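Long-range contacts in STIL N-terminal domain-containing protein (Trichoplax adhaerens, PDB 5OI9), which probably takes part in centriole assembly, this N-terminal domain being the part that in STIL proteins is likely to bind partners such as CEP85: residues L17-A22 against P200-S205; C37-D42 against V85-D90; M124-L129 against A172-D177; D144-L149 against V190-L195; S253-G258 against L285-R290. All coordinates share one frame; numbering follows the deposited sequence.

The five contacts spread along an elongated domain with two mixed sheets. Interactions 2, 3 and 4 belong to one sheet: 2 joins strands 39-44 and 85-97, 3 joins 118-126 and 167-176, and 4 lays helix 139-155, the connection between the two strands of 3, against strand 180-192. Along the chain 3 and 4 alternate their segments. Interactions 1 and 5 lie at the other sheet, their centres about 18 Å apart, and touch through L17 and W18 against V257 and R290. Interaction 1 spans the longest separation and encloses 2, 3 and 4 in sequence; its centre is about 59 Å from that of 3, the two lying on opposite sides of the chain's centre, toward the two ends of the domain.

Interaction 1: residues L17-A22 against P200-S205; sequences LWDSKA and PILPVS
The indole of W18 meets I201 and V204 obliquely: I201 CD1 comes to the pyrrole side, 3.7 Å from W18 CD1, while V204 CG2 lies 3.6 Å from W18 CB, at the root of the ring. A first torsion of 59° sets CG between the backbone N and carbonyl carbon and sends the indole out toward I201; I297 and V257 add to its packing and W18 NE1 bonds to E312. The second flat group, the D19 carboxylate, is met from above its plane at OD1 by K21 N, closing an Asx turn, and its OD2 rests 3.6 Å from L202 CD1. A serine in place of I201 would remove the branch that ends in CD1 and would probably leave a gap beside CD1 and NE1 of the W18 indole. Between the backbones water replaces direct bonds: one molecule donates to D19 O at 2.8 Å and to L202 O at 2.7 Å, and a second accepts from L202 N at 3.0 Å. The two segments run nearly antiparallel, at 160°, just beyond strands 27-29 and 196-200, so the arrangement is a water-bridged continuation of the antiparallel pair at the margin of the seven-stranded mixed sheet.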
# COMPACT_ATOMS: atom_id res chain seq x y z
N LEU A 17 -28.68 -14.79 -0.81
CA LEU A 17 -28.62 -13.42 -0.33
C LEU A 17 -28.73 -12.42 -1.47
O LEU A 17 -29.29 -11.33 -1.30
CB LEU A 17 -27.33 -13.19 0.47
CG LEU A 17 -27.09 -14.18 1.61
CD1 LEU A 17 -25.89 -13.78 2.45
CD2 LEU A 17 -28.33 -14.32 2.48
N TRP A 18 -28.21 -12.78 -2.65
CA TRP A 18 -28.39 -11.96 -3.85
C TRP A 18 -28.19 -12.86 -5.06
O TRP A 18 -27.80 -14.02 -4.95
CB TRP A 18 -27.42 -10.77 -3.87
CG TRP A 18 -25.97 -11.16 -3.83
CD1 TRP A 18 -25.20 -11.57 -4.88
CD2 TRP A 18 -25.12 -11.15 -2.68
NE1 TRP A 18 -23.92 -11.83 -4.45
CE2 TRP A 18 -23.84 -11.58 -3.11
CE3 TRP A 18 -25.30 -10.83 -1.34
CZ2 TRP A 18 -22.76 -11.70 -2.24
CZ3 TRP A 18 -24.23 -10.94 -0.47
CH2 TRP A 18 -22.98 -11.37 -0.93
N ASP A 19 -28.47 -12.30 -6.24
CA ASP A 19 -28.30 -13.00 -7.50
C ASP A 19 -26.88 -12.80 -8.00
O ASP A 19 -26.40 -11.66 -8.11
CB ASP A 19 -29.31 -12.49 -8.54
CG ASP A 19 -29.16 -13.18 -9.88
OD1 ASP A 19 -28.61 -14.30 -9.93
OD2 ASP A 19 -29.59 -12.59 -10.89
N SER A 20 -26.20 -13.90 -8.32
CA SER A 20 -24.79 -13.87 -8.69
C SER A 20 -24.56 -13.96 -10.19
O SER A 20 -23.40 -14.07 -10.61
CB SER A 20 -24.04 -15.01 -7.99
OG SER A 20 -23.89 -14.74 -6.60
N LYS A 21 -25.61 -13.93 -11.00
CA LYS A 21 -25.44 -14.01 -12.45
C LYS A 21 -24.60 -12.85 -12.95
O LYS A 21 -24.87 -11.69 -12.64
CB LYS A 21 -26.80 -14.03 -13.15
CG LYS A 21 -26.70 -14.17 -14.66
CD LYS A 21 -28.08 -14.22 -15.31
CE LYS A 21 -27.96 -14.36 -16.82
NZ LYS A 21 -29.30 -14.45 -17.48
N ALA A 22 -23.58 -13.17 -13.74
CA ALA A 22 -22.67 -12.15 -14.26
C ALA A 22 -23.40 -11.23 -15.23
O ALA A 22 -24.00 -11.69 -16.20
CB ALA A 22 -21.47 -12.80 -14.94
N PRO A 200 -19.60 -8.01 -12.24
CA PRO A 200 -20.75 -7.11 -12.08
C PRO A 200 -22.03 -7.91 -11.92
O PRO A 200 -22.27 -8.88 -12.63
CB PRO A 200 -20.75 -6.30 -13.38
CG PRO A 200 -19.47 -6.64 -14.09
CD PRO A 200 -19.07 -7.99 -13.61
N ILE A 201 -22.87 -7.48 -10.96
CA ILE A 201 -24.12 -8.17 -10.66
C ILE A 201 -25.25 -7.15 -10.61
O ILE A 201 -25.04 -5.94 -10.61
CB ILE A 201 -24.05 -8.95 -9.33
CG1 ILE A 201 -23.87 -7.99 -8.15
CG2 ILE A 201 -22.92 -9.98 -9.36
CD1 ILE A 201 -23.93 -8.67 -6.80
N LEU A 202 -26.48 -7.67 -10.56
CA LEU A 202 -27.66 -6.83 -10.48
C LEU A 202 -27.72 -6.11 -9.14
O LEU A 202 -27.20 -6.60 -8.13
CB LEU A 202 -28.92 -7.67 -10.67
CG LEU A 202 -29.17 -8.26 -12.06
CD1 LEU A 202 -30.35 -9.22 -12.03
CD2 LEU A 202 -29.41 -7.16 -13.08
N PRO A 203 -28.36 -4.94 -9.09
CA PRO A 203 -28.40 -4.17 -7.84
C PRO A 203 -29.15 -4.91 -6.74
O PRO A 203 -30.10 -5.66 -7.00
CB PRO A 203 -29.11 -2.88 -8.23
CG PRO A 203 -28.95 -2.78 -9.71
CD PRO A 203 -28.96 -4.19 -10.21
N VAL A 204 -28.72 -4.70 -5.51
CA VAL A 204 -29.29 -5.33 -4.33
C VAL A 204 -29.87 -4.25 -3.42
O VAL A 204 -29.29 -3.16 -3.31
CB VAL A 204 -28.25 -6.19 -3.58
CG1 VAL A 204 -28.88 -6.90 -2.40
CG2 VAL A 204 -27.61 -7.19 -4.53
N SER A 205 -31.00 -4.55 -2.80
CA SER A 205 -31.67 -3.59 -1.93
C SER A 205 -30.81 -3.25 -0.72
O SER A 205 -30.24 -4.13 -0.07
CB SER A 205 -33.02 -4.15 -1.47
OG SER A 205 -33.58 -3.33 -0.46
O HOH W 1 -27.53 -9.15 -7.44
O HOH W 2 -26.79 -10.66 -10.98

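Interaction 2: residues C37-D42 against V85-D90; sequences CNLTID and VIINID
T40, I41 and D42 pair with I86, I87 and N88 in parallel register, joining neighbouring strands 39-44 and 85-97 of the mixed sheet. The bonding follows the parallel pattern, in which alternate residues of one strand reach both flanks of a partner: I87 N gives to T40 O at 2.9 Å, D42 N to I87 O at 3.0 Å, and I89 N to D42 O at 2.7 Å. At the start of the ladder T40 N to V85 O is only a weak bond.

On the face holding L39, I41, V85, I87 and I89 the contact is aliphatic. I41 and I87 lie alongside each other and point the same way; the second torsion of I41, -65°, folds its CD1 back to within 3.6 Å of I87 CB. The other branch of I41, CG2, meets I89 CD1 at 3.7 Å. On the opposite face T40 and I86 also stand side by side, T40 CB being 3.7 Å from I86 CG1, and D42 OD2 comes 3.8 Å from I86 CG2, the two side chains crossing at a slant.

The next shell fixes the polar groups of that face. Strand 343-348 flanks 39-44 on its other side, and from it R345 forms a salt bridge with D42 while Q347 bonds to both T40 OG1 and N38 ND2, probably holding the buried aspartate ionised and the amide in one orientation. Strand 69-79 borders 85-97. Where the two segments begin to diverge, a water sits 2.6 Å from T40 OG1 and reaches toward V85 O.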
# COMPACT_ATOMS: atom_id res chain seq x y z
N CYS A 37 1.69 -3.15 -13.69
CA CYS A 37 2.52 -3.87 -12.72
C CYS A 37 3.78 -3.10 -12.34
O CYS A 37 4.72 -3.69 -11.80
CB CYS A 37 2.90 -5.27 -13.22
SG CYS A 37 1.53 -6.22 -13.96
N ASN A 38 3.81 -1.79 -12.60
CA ASN A 38 4.99 -0.96 -12.38
C ASN A 38 4.81 -0.13 -11.11
O ASN A 38 3.78 0.54 -10.94
CB ASN A 38 5.24 -0.06 -13.59
CG ASN A 38 6.49 0.81 -13.47
OD1 ASN A 38 6.71 1.47 -12.45
ND2 ASN A 38 7.29 0.83 -14.52
N LEU A 39 5.81 -0.16 -10.24
CA LEU A 39 5.87 0.70 -9.06
C LEU A 39 7.03 1.68 -9.23
O LEU A 39 8.18 1.25 -9.42
CB LEU A 39 6.04 -0.12 -7.78
CG LEU A 39 6.14 0.67 -6.47
CD1 LEU A 39 4.87 1.46 -6.22
CD2 LEU A 39 6.45 -0.25 -5.30
N THR A 40 6.74 2.97 -9.17
CA THR A 40 7.73 4.02 -9.37
C THR A 40 8.13 4.61 -8.02
O THR A 40 7.27 4.92 -7.19
CB THR A 40 7.17 5.12 -10.28
OG1 THR A 40 7.01 4.60 -11.61
CG2 THR A 40 8.10 6.33 -10.32
N ILE A 41 9.44 4.77 -7.81
CA ILE A 41 9.99 5.37 -6.60
C ILE A 41 10.81 6.59 -7.01
O ILE A 41 11.73 6.47 -7.82
CB ILE A 41 10.86 4.37 -5.83
CG1 ILE A 41 10.13 3.04 -5.63
CG2 ILE A 41 11.30 4.95 -4.49
CD1 ILE A 41 8.90 3.12 -4.77
N ASP A 42 10.47 7.75 -6.45
CA ASP A 42 11.25 8.97 -6.64
C ASP A 42 11.87 9.36 -5.31
O ASP A 42 11.15 9.54 -4.31
CB ASP A 42 10.38 10.11 -7.18
CG ASP A 42 9.89 9.85 -8.59
OD1 ASP A 42 10.57 9.13 -9.34
OD2 ASP A 42 8.81 10.38 -8.95
N VAL A 85 0.82 4.03 -9.45
CA VAL A 85 1.24 4.29 -8.08
C VAL A 85 2.69 4.77 -8.08
O VAL A 85 3.56 4.13 -8.69
CB VAL A 85 1.08 3.04 -7.20
CG1 VAL A 85 1.48 3.35 -5.77
CG2 VAL A 85 -0.35 2.53 -7.27
N ILE A 86 2.94 5.88 -7.40
CA ILE A 86 4.27 6.45 -7.25
C ILE A 86 4.50 6.77 -5.78
O ILE A 86 3.63 7.36 -5.12
CB ILE A 86 4.45 7.73 -8.10
CG1 ILE A 86 4.29 7.41 -9.59
CG2 ILE A 86 5.80 8.37 -7.83
CD1 ILE A 86 4.49 8.60 -10.49
N ILE A 87 5.66 6.38 -5.26
CA ILE A 87 6.07 6.72 -3.90
C ILE A 87 7.08 7.86 -4.00
O ILE A 87 8.12 7.72 -4.64
CB ILE A 87 6.68 5.52 -3.17
CG1 ILE A 87 5.73 4.32 -3.22
CG2 ILE A 87 7.00 5.88 -1.72
CD1 ILE A 87 4.37 4.59 -2.64
N ASN A 88 6.76 8.99 -3.37
CA ASN A 88 7.62 10.18 -3.40
C ASN A 88 8.35 10.26 -2.06
O ASN A 88 7.76 10.65 -1.05
CB ASN A 88 6.79 11.44 -3.66
CG ASN A 88 7.65 12.66 -3.92
OD1 ASN A 88 8.74 12.56 -4.49
ND2 ASN A 88 7.18 13.82 -3.49
N ILE A 89 9.63 9.91 -2.07
CA ILE A 89 10.45 9.87 -0.86
C ILE A 89 11.27 11.16 -0.80
O ILE A 89 12.09 11.42 -1.68
CB ILE A 89 11.37 8.64 -0.84
CG1 ILE A 89 10.54 7.36 -0.98
CG2 ILE A 89 12.21 8.61 0.42
CD1 ILE A 89 11.37 6.09 -0.96
N ASP A 90 11.05 11.96 0.25
CA ASP A 90 11.72 13.25 0.35
C ASP A 90 12.10 13.65 1.77
O ASP A 90 12.46 14.81 1.99
CB ASP A 90 10.83 14.35 -0.26
CG ASP A 90 9.54 14.56 0.53
OD1 ASP A 90 9.10 13.61 1.21
OD2 ASP A 90 8.98 15.67 0.47
O HOH W 3 4.72 3.33 -11.52

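Interaction 3: residues M124-L129 against A172-D177; sequences MQLACL and ATYYVD
The ring of Y174 lies across the adjacent strand, with L126 CA over one face, 4.0 Å from the centroid of that ring and 20° off its normal. This CH-pi contact is set by the first torsion of Y174, 69°, which puts the ring root between its own backbone N and carbonyl carbon and turns the ring over the peptide joining Q125 to L126. The side chain of L126 crosses the tyrosine at about a right angle, its CD1 3.7 Å from Y174 CE2. M124, a selenomethionine, also crosses at nearly a right angle, bent so that its methyl CE reaches Y174 CD1 at 3.6 Å. Q125 and T173, by contrast, point the same way on the other face of the sheet, and there A127 CB touches T173 CG2 at 3.6 Å.

Beneath these side chains strands 118-126 and 167-176 run parallel as neighbours in the mixed sheet, the two strands of a beta-alpha-beta unit linked through helix 139-155. Q125 N bonds to A172 O, Y174 N to Q125 O, and A127 N to Y174 O at 2.7 Å. Helix 45-61 adds Q52 and Y56 around Y174.

Past the end of the first strand, A127 O lies in the plane of the Y175 ring at its edge, 3.5 Å from Y175 CD1. The two tyrosines thus make different uses of their rings: Y174 turns a face to the CA of L126, whereas Y175 presents its C-H rim, probably slightly positive, to a carbonyl oxygen.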
# COMPACT_ATOMS: atom_id res chain seq x y z
N MSE A 124 22.16 1.71 5.84
CA MSE A 124 23.32 2.17 5.10
C MSE A 124 24.64 1.88 5.78
O MSE A 124 24.73 1.84 7.01
CB MSE A 124 23.21 3.66 4.78
CG MSE A 124 22.88 4.58 5.93
SE MSE A 124 22.34 6.29 5.17
CE MSE A 124 23.70 6.47 3.80
N GLN A 125 25.67 1.65 4.97
CA GLN A 125 26.99 1.29 5.44
C GLN A 125 28.04 1.93 4.55
O GLN A 125 27.85 2.07 3.34
CB GLN A 125 27.19 -0.23 5.47
CG GLN A 125 26.94 -0.91 4.13
CD GLN A 125 27.34 -2.38 4.13
OE1 GLN A 125 28.29 -2.78 4.79
NE2 GLN A 125 26.59 -3.20 3.38
N LEU A 126 29.15 2.31 5.16
CA LEU A 126 30.28 2.85 4.42
C LEU A 126 30.95 1.73 3.63
O LEU A 126 31.29 0.68 4.18
CB LEU A 126 31.28 3.50 5.38
CG LEU A 126 32.56 4.10 4.81
CD1 LEU A 126 32.26 5.30 3.93
CD2 LEU A 126 33.51 4.48 5.94
N ALA A 127 31.12 1.94 2.32
CA ALA A 127 31.77 0.95 1.48
C ALA A 127 33.23 0.78 1.89
O ALA A 127 33.91 1.75 2.23
CB ALA A 127 31.68 1.36 0.01
N CYS A 128 33.71 -0.46 1.84
CA CYS A 128 35.09 -0.76 2.19
C CYS A 128 35.51 -2.01 1.42
O CYS A 128 34.78 -2.50 0.55
CB CYS A 128 35.25 -0.93 3.70
SG CYS A 128 34.36 -2.34 4.40
N LEU A 129 36.69 -2.52 1.75
CA LEU A 129 37.27 -3.69 1.07
C LEU A 129 37.41 -3.44 -0.43
O LEU A 129 38.31 -2.73 -0.87
CB LEU A 129 36.44 -4.95 1.33
CG LEU A 129 36.80 -5.82 2.54
CD1 LEU A 129 38.18 -6.44 2.37
CD2 LEU A 129 36.72 -5.03 3.84
N ALA A 172 21.54 1.36 1.22
CA ALA A 172 22.41 2.38 0.64
C ALA A 172 23.84 2.12 1.06
O ALA A 172 24.15 2.08 2.26
CB ALA A 172 21.97 3.79 1.06
N THR A 173 24.73 1.94 0.09
CA THR A 173 26.16 1.84 0.35
C THR A 173 26.81 3.13 -0.15
O THR A 173 26.63 3.50 -1.32
CB THR A 173 26.76 0.62 -0.34
OG1 THR A 173 26.08 -0.56 0.11
CG2 THR A 173 28.23 0.49 0.00
N TYR A 174 27.53 3.81 0.73
CA TYR A 174 28.09 5.11 0.41
C TYR A 174 29.60 5.12 0.61
O TYR A 174 30.17 4.27 1.31
CB TYR A 174 27.45 6.23 1.24
CG TYR A 174 27.79 6.20 2.72
CD1 TYR A 174 27.15 5.32 3.58
CD2 TYR A 174 28.74 7.07 3.25
CE1 TYR A 174 27.46 5.29 4.92
CE2 TYR A 174 29.05 7.04 4.60
CZ TYR A 174 28.40 6.15 5.43
OH TYR A 174 28.71 6.13 6.77
N TYR A 175 30.24 6.10 -0.02
CA TYR A 175 31.68 6.30 0.11
C TYR A 175 31.97 7.79 -0.03
O TYR A 175 31.35 8.48 -0.84
CB TYR A 175 32.45 5.51 -0.95
CG TYR A 175 33.94 5.47 -0.72
CD1 TYR A 175 34.50 4.59 0.19
CD2 TYR A 175 34.79 6.32 -1.41
CE1 TYR A 175 35.86 4.55 0.41
CE2 TYR A 175 36.16 6.29 -1.20
CZ TYR A 175 36.69 5.40 -0.29
OH TYR A 175 38.05 5.36 -0.07
N VAL A 176 32.91 8.27 0.78
CA VAL A 176 33.35 9.66 0.75
C VAL A 176 34.84 9.68 0.43
O VAL A 176 35.63 9.00 1.10
CB VAL A 176 33.07 10.38 2.08
CG1 VAL A 176 33.61 11.81 2.03
CG2 VAL A 176 31.59 10.39 2.38
N ASP A 177 35.21 10.45 -0.59
CA ASP A 177 36.61 10.76 -0.85
C ASP A 177 36.77 12.27 -0.94
O ASP A 177 35.84 13.01 -0.61
CB ASP A 177 37.11 10.07 -2.12
CG ASP A 177 36.17 10.26 -3.30
OD1 ASP A 177 35.92 11.42 -3.67
OD2 ASP A 177 35.71 9.25 -3.85

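Interaction 4: residues D144-L149 against V190-L195; sequences DAFQTL and VVPSAL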
# COMPACT_ATOMS: atom_id res chain seq x y z
N ASP A 144 10.47 -12.22 5.42
CA ASP A 144 10.19 -11.64 6.73
C ASP A 144 9.39 -10.35 6.60
O ASP A 144 8.52 -10.07 7.42
CB ASP A 144 11.49 -11.41 7.49
CG ASP A 144 12.14 -12.71 7.92
OD1 ASP A 144 11.41 -13.66 8.27
OD2 ASP A 144 13.39 -12.79 7.92
N ALA A 145 9.68 -9.55 5.57
CA ALA A 145 8.92 -8.32 5.37
C ALA A 145 7.46 -8.62 5.04
O ALA A 145 6.56 -7.92 5.53
CB ALA A 145 9.56 -7.48 4.26
N PHE A 146 7.21 -9.65 4.24
CA PHE A 146 5.84 -9.97 3.87
C PHE A 146 5.06 -10.57 5.03
O PHE A 146 3.85 -10.34 5.15
CB PHE A 146 5.82 -10.92 2.67
CG PHE A 146 4.44 -11.18 2.13
CD1 PHE A 146 3.74 -10.17 1.49
CD2 PHE A 146 3.85 -12.42 2.27
CE1 PHE A 146 2.47 -10.40 0.99
CE2 PHE A 146 2.58 -12.66 1.77
CZ PHE A 146 1.89 -11.65 1.13
N GLN A 147 5.73 -11.34 5.89
CA GLN A 147 5.07 -11.82 7.11
C GLN A 147 4.63 -10.65 7.97
O GLN A 147 3.50 -10.64 8.48
CB GLN A 147 6.01 -12.74 7.88
CG GLN A 147 6.33 -14.04 7.16
CD GLN A 147 5.10 -14.90 6.94
OE1 GLN A 147 4.20 -14.93 7.77
NE2 GLN A 147 5.05 -15.59 5.81
N THR A 148 5.50 -9.65 8.15
CA THR A 148 5.11 -8.45 8.88
C THR A 148 3.96 -7.74 8.19
O THR A 148 3.04 -7.24 8.86
CB THR A 148 6.32 -7.52 9.03
OG1 THR A 148 7.31 -8.15 9.86
CG2 THR A 148 5.91 -6.19 9.66
N LEU A 149 3.98 -7.68 6.86
CA LEU A 149 2.90 -7.02 6.13
C LEU A 149 1.57 -7.71 6.36
O LEU A 149 0.56 -7.06 6.65
CB LEU A 149 3.24 -6.95 4.64
CG LEU A 149 2.36 -6.12 3.69
CD1 LEU A 149 3.14 -5.71 2.46
CD2 LEU A 149 1.10 -6.87 3.27
N VAL A 190 7.84 -5.68 -1.39
CA VAL A 190 7.00 -6.87 -1.42
C VAL A 190 5.55 -6.43 -1.43
O VAL A 190 5.16 -5.51 -0.71
CB VAL A 190 7.27 -7.82 -0.22
CG1 VAL A 190 8.66 -8.43 -0.34
CG2 VAL A 190 7.13 -7.09 1.10
N VAL A 191 4.75 -7.07 -2.29
CA VAL A 191 3.32 -6.78 -2.41
C VAL A 191 2.58 -8.11 -2.44
O VAL A 191 3.05 -9.06 -3.09
CB VAL A 191 3.03 -5.94 -3.66
CG1 VAL A 191 1.54 -5.77 -3.87
CG2 VAL A 191 3.71 -4.59 -3.57
N PRO A 192 1.43 -8.23 -1.77
CA PRO A 192 0.64 -9.46 -1.91
C PRO A 192 0.24 -9.65 -3.37
O PRO A 192 -0.12 -8.70 -4.06
CB PRO A 192 -0.58 -9.20 -1.02
CG PRO A 192 -0.13 -8.18 -0.04
CD PRO A 192 0.86 -7.32 -0.76
N SER A 193 0.34 -10.89 -3.83
CA SER A 193 0.07 -11.19 -5.23
C SER A 193 -1.40 -11.48 -5.50
O SER A 193 -1.80 -11.48 -6.67
CB SER A 193 0.92 -12.38 -5.69
OG SER A 193 0.59 -13.54 -4.95
N ALA A 194 -2.21 -11.70 -4.47
CA ALA A 194 -3.59 -12.16 -4.65
C ALA A 194 -4.35 -11.30 -5.65
O ALA A 194 -4.41 -10.07 -5.53
CB ALA A 194 -4.31 -12.17 -3.31
N LEU A 195 -4.94 -11.95 -6.65
CA LEU A 195 -5.85 -11.30 -7.59
C LEU A 195 -7.28 -11.44 -7.08
O LEU A 195 -7.71 -12.54 -6.73
CB LEU A 195 -5.74 -11.92 -8.98
CG LEU A 195 -4.45 -11.75 -9.79
CD1 LEU A 195 -4.63 -12.35 -11.18
CD2 LEU A 195 -4.06 -10.29 -9.88
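F146 and P192 make the tight part of this contact. The corner of the phenyl ring at F146 CE1 approaches the proline from the side, 3.6 Å from P192 CA and equally close to P192 CG, while P192 CB lies in the plane of the ring at its edge. With F146 CG trans to the backbone N, chi1 -174°, the ring stretches out from the helix to the strand end. L149, one turn on from A145, comes to the same proline: its CD2 and P192 CG meet tip to tip at 3.8 Å. Both the aromatic corner and the leucine methyl thus bear on P192 CG, and M277 of helix 270-281 touches the proline as well. F322 meets the F146 ring with planes about 35° apart, which would help to fix the ring's rotation.

Packing is looser around V190. Its CG2 branch faces the helix, 4.0 Å from A145 CB and 4.3 Å from F146 CB, and L149 CD1 stays 4.4 Å away from V190 CG2. S167, F322 and Y324 also border this valine. The other side of the helix, with D144 and T148, is exposed to solvent, and T148 OG1 makes a weak bond back to D144 O.

The side chains that meet between helix and strand are all apolar, with no hydrogen bond between them, and the short axes pass 8.6 Å apart at -46°. Helix 139-155 connects the parallel neighbours 118-126 and 167-176, so this is the helix of a beta-alpha-beta crossover packed on its sheet, reaching past 167-176 to the adjoining strand 180-192.

Interaction 5: residues S253-G258 against L285-R290; sequences SIPLVG and LTNKIR
The beginning of strand 256-264 is gripped here by the loop that follows helix 270-281, with N287 bonding at two points to S253 and L256. Its side-chain amide gives ND2-H to S253 O at 2.9 Å; the carbonyl oxygen lies close to the amide plane of N287, although ND2 comes in tilted 34° from the plane of that carbonyl. N287 CG trans to the backbone N, chi1 -157°, sets the amide alongside P255, whose CB is 3.7 Å from N287 ND2. The backbone oxygen of N287 accepts from L256 N at 2.9 Å, and a water links I254 O with N287 N. A leucine in place of N287 would remove the amide donor and is likely to leave S253 O without its mate and the loop before P255 less firmly held.

Strands 256-264 and 296-302 are parallel neighbours joined by helix 270-281, a beta-alpha-beta connection, and residues 285-290 form its return loop. K288 centres an inverse gamma turn there, its amine bonding back to Y279 and S282. At the end of the turn, L256 O receives weak bonds from I289 N and R290 N. V257 and I289 lie side by side, CG1 of V257 3.7 Å from CG1 of I289, and R290 CG comes within 3.8 Å of the same V257 methyl. At the other end L256 crosses L285 at about a right angle, L256 CD1 touching L285 CD2 at 3.8 Å.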
# COMPACT_ATOMS: atom_id res chain seq x y z
N SER A 253 -18.28 -8.92 15.44
CA SER A 253 -19.13 -10.10 15.41
C SER A 253 -20.42 -9.94 14.62
O SER A 253 -21.16 -10.93 14.49
CB SER A 253 -19.45 -10.57 16.84
OG SER A 253 -20.02 -9.52 17.60
N ILE A 254 -20.73 -8.76 14.10
CA ILE A 254 -21.92 -8.62 13.25
C ILE A 254 -21.72 -9.47 11.99
O ILE A 254 -20.59 -9.58 11.49
CB ILE A 254 -22.15 -7.14 12.90
CG1 ILE A 254 -23.54 -6.91 12.31
CG2 ILE A 254 -21.07 -6.61 11.96
CD1 ILE A 254 -23.85 -5.45 12.05
N PRO A 255 -22.76 -10.12 11.47
CA PRO A 255 -22.58 -10.94 10.25
C PRO A 255 -22.33 -10.06 9.03
O PRO A 255 -23.18 -9.26 8.64
CB PRO A 255 -23.91 -11.69 10.14
CG PRO A 255 -24.89 -10.85 10.89
CD PRO A 255 -24.12 -10.26 12.03
N LEU A 256 -21.15 -10.22 8.43
CA LEU A 256 -20.71 -9.39 7.32
C LEU A 256 -20.71 -10.20 6.03
O LEU A 256 -20.38 -11.38 6.02
CB LEU A 256 -19.32 -8.83 7.59
CG LEU A 256 -19.22 -7.86 8.77
CD1 LEU A 256 -17.78 -7.48 9.06
CD2 LEU A 256 -20.06 -6.61 8.50
N VAL A 257 -21.09 -9.54 4.93
CA VAL A 257 -21.16 -10.16 3.62
C VAL A 257 -20.32 -9.44 2.57
O VAL A 257 -20.34 -9.84 1.40
CB VAL A 257 -22.61 -10.29 3.13
CG1 VAL A 257 -23.38 -11.28 4.00
CG2 VAL A 257 -23.29 -8.92 3.13
N GLY A 258 -19.61 -8.39 2.95
CA GLY A 258 -18.81 -7.67 1.98
C GLY A 258 -18.47 -6.27 2.48
O GLY A 258 -18.42 -6.03 3.68
N LEU A 285 -12.57 -9.24 12.19
CA LEU A 285 -13.94 -9.52 11.76
C LEU A 285 -14.15 -11.03 11.84
O LEU A 285 -13.68 -11.77 10.97
CB LEU A 285 -14.18 -9.00 10.35
CG LEU A 285 -13.71 -7.59 10.00
CD1 LEU A 285 -13.75 -7.36 8.50
CD2 LEU A 285 -14.54 -6.55 10.73
N THR A 286 -14.84 -11.48 12.88
CA THR A 286 -14.97 -12.91 13.14
C THR A 286 -16.23 -13.53 12.56
O THR A 286 -16.40 -14.75 12.67
CB THR A 286 -14.92 -13.18 14.65
OG1 THR A 286 -16.12 -12.68 15.27
CG2 THR A 286 -13.72 -12.50 15.29
N ASN A 287 -17.11 -12.75 11.94
CA ASN A 287 -18.38 -13.27 11.44
C ASN A 287 -18.59 -12.91 9.98
O ASN A 287 -19.64 -12.42 9.57
CB ASN A 287 -19.54 -12.77 12.30
CG ASN A 287 -20.76 -13.67 12.22
OD1 ASN A 287 -20.70 -14.76 11.65
ND2 ASN A 287 -21.87 -13.22 12.80
N LYS A 288 -17.57 -13.18 9.15
CA LYS A 288 -17.64 -12.94 7.71
C LYS A 288 -18.31 -14.15 7.06
O LYS A 288 -17.64 -15.08 6.60
CB LYS A 288 -16.25 -12.69 7.14
CG LYS A 288 -15.57 -11.44 7.68
CD LYS A 288 -14.19 -11.22 7.05
CE LYS A 288 -13.15 -12.18 7.60
NZ LYS A 288 -11.78 -11.90 7.06
N ILE A 289 -19.64 -14.13 7.02
CA ILE A 289 -20.39 -15.26 6.48
C ILE A 289 -20.33 -15.34 4.97
O ILE A 289 -20.73 -16.36 4.39
CB ILE A 289 -21.86 -15.22 6.95
CG1 ILE A 289 -22.59 -14.02 6.34
CG2 ILE A 289 -21.93 -15.18 8.47
CD1 ILE A 289 -24.08 -13.99 6.64
N ARG A 290 -19.85 -14.29 4.31
CA ARG A 290 -19.48 -14.33 2.90
C ARG A 290 -18.05 -13.83 2.79
O ARG A 290 -17.72 -12.76 3.33
CB ARG A 290 -20.43 -13.49 2.05
CG ARG A 290 -21.85 -14.06 1.96
CD ARG A 290 -21.89 -15.33 1.12
NE ARG A 290 -23.22 -15.93 1.08
CZ ARG A 290 -23.60 -16.94 1.85
NH1 ARG A 290 -22.76 -17.48 2.73
NH2 ARG A 290 -24.83 -17.43 1.75
O HOH W 4 -17.80 -9.76 11.80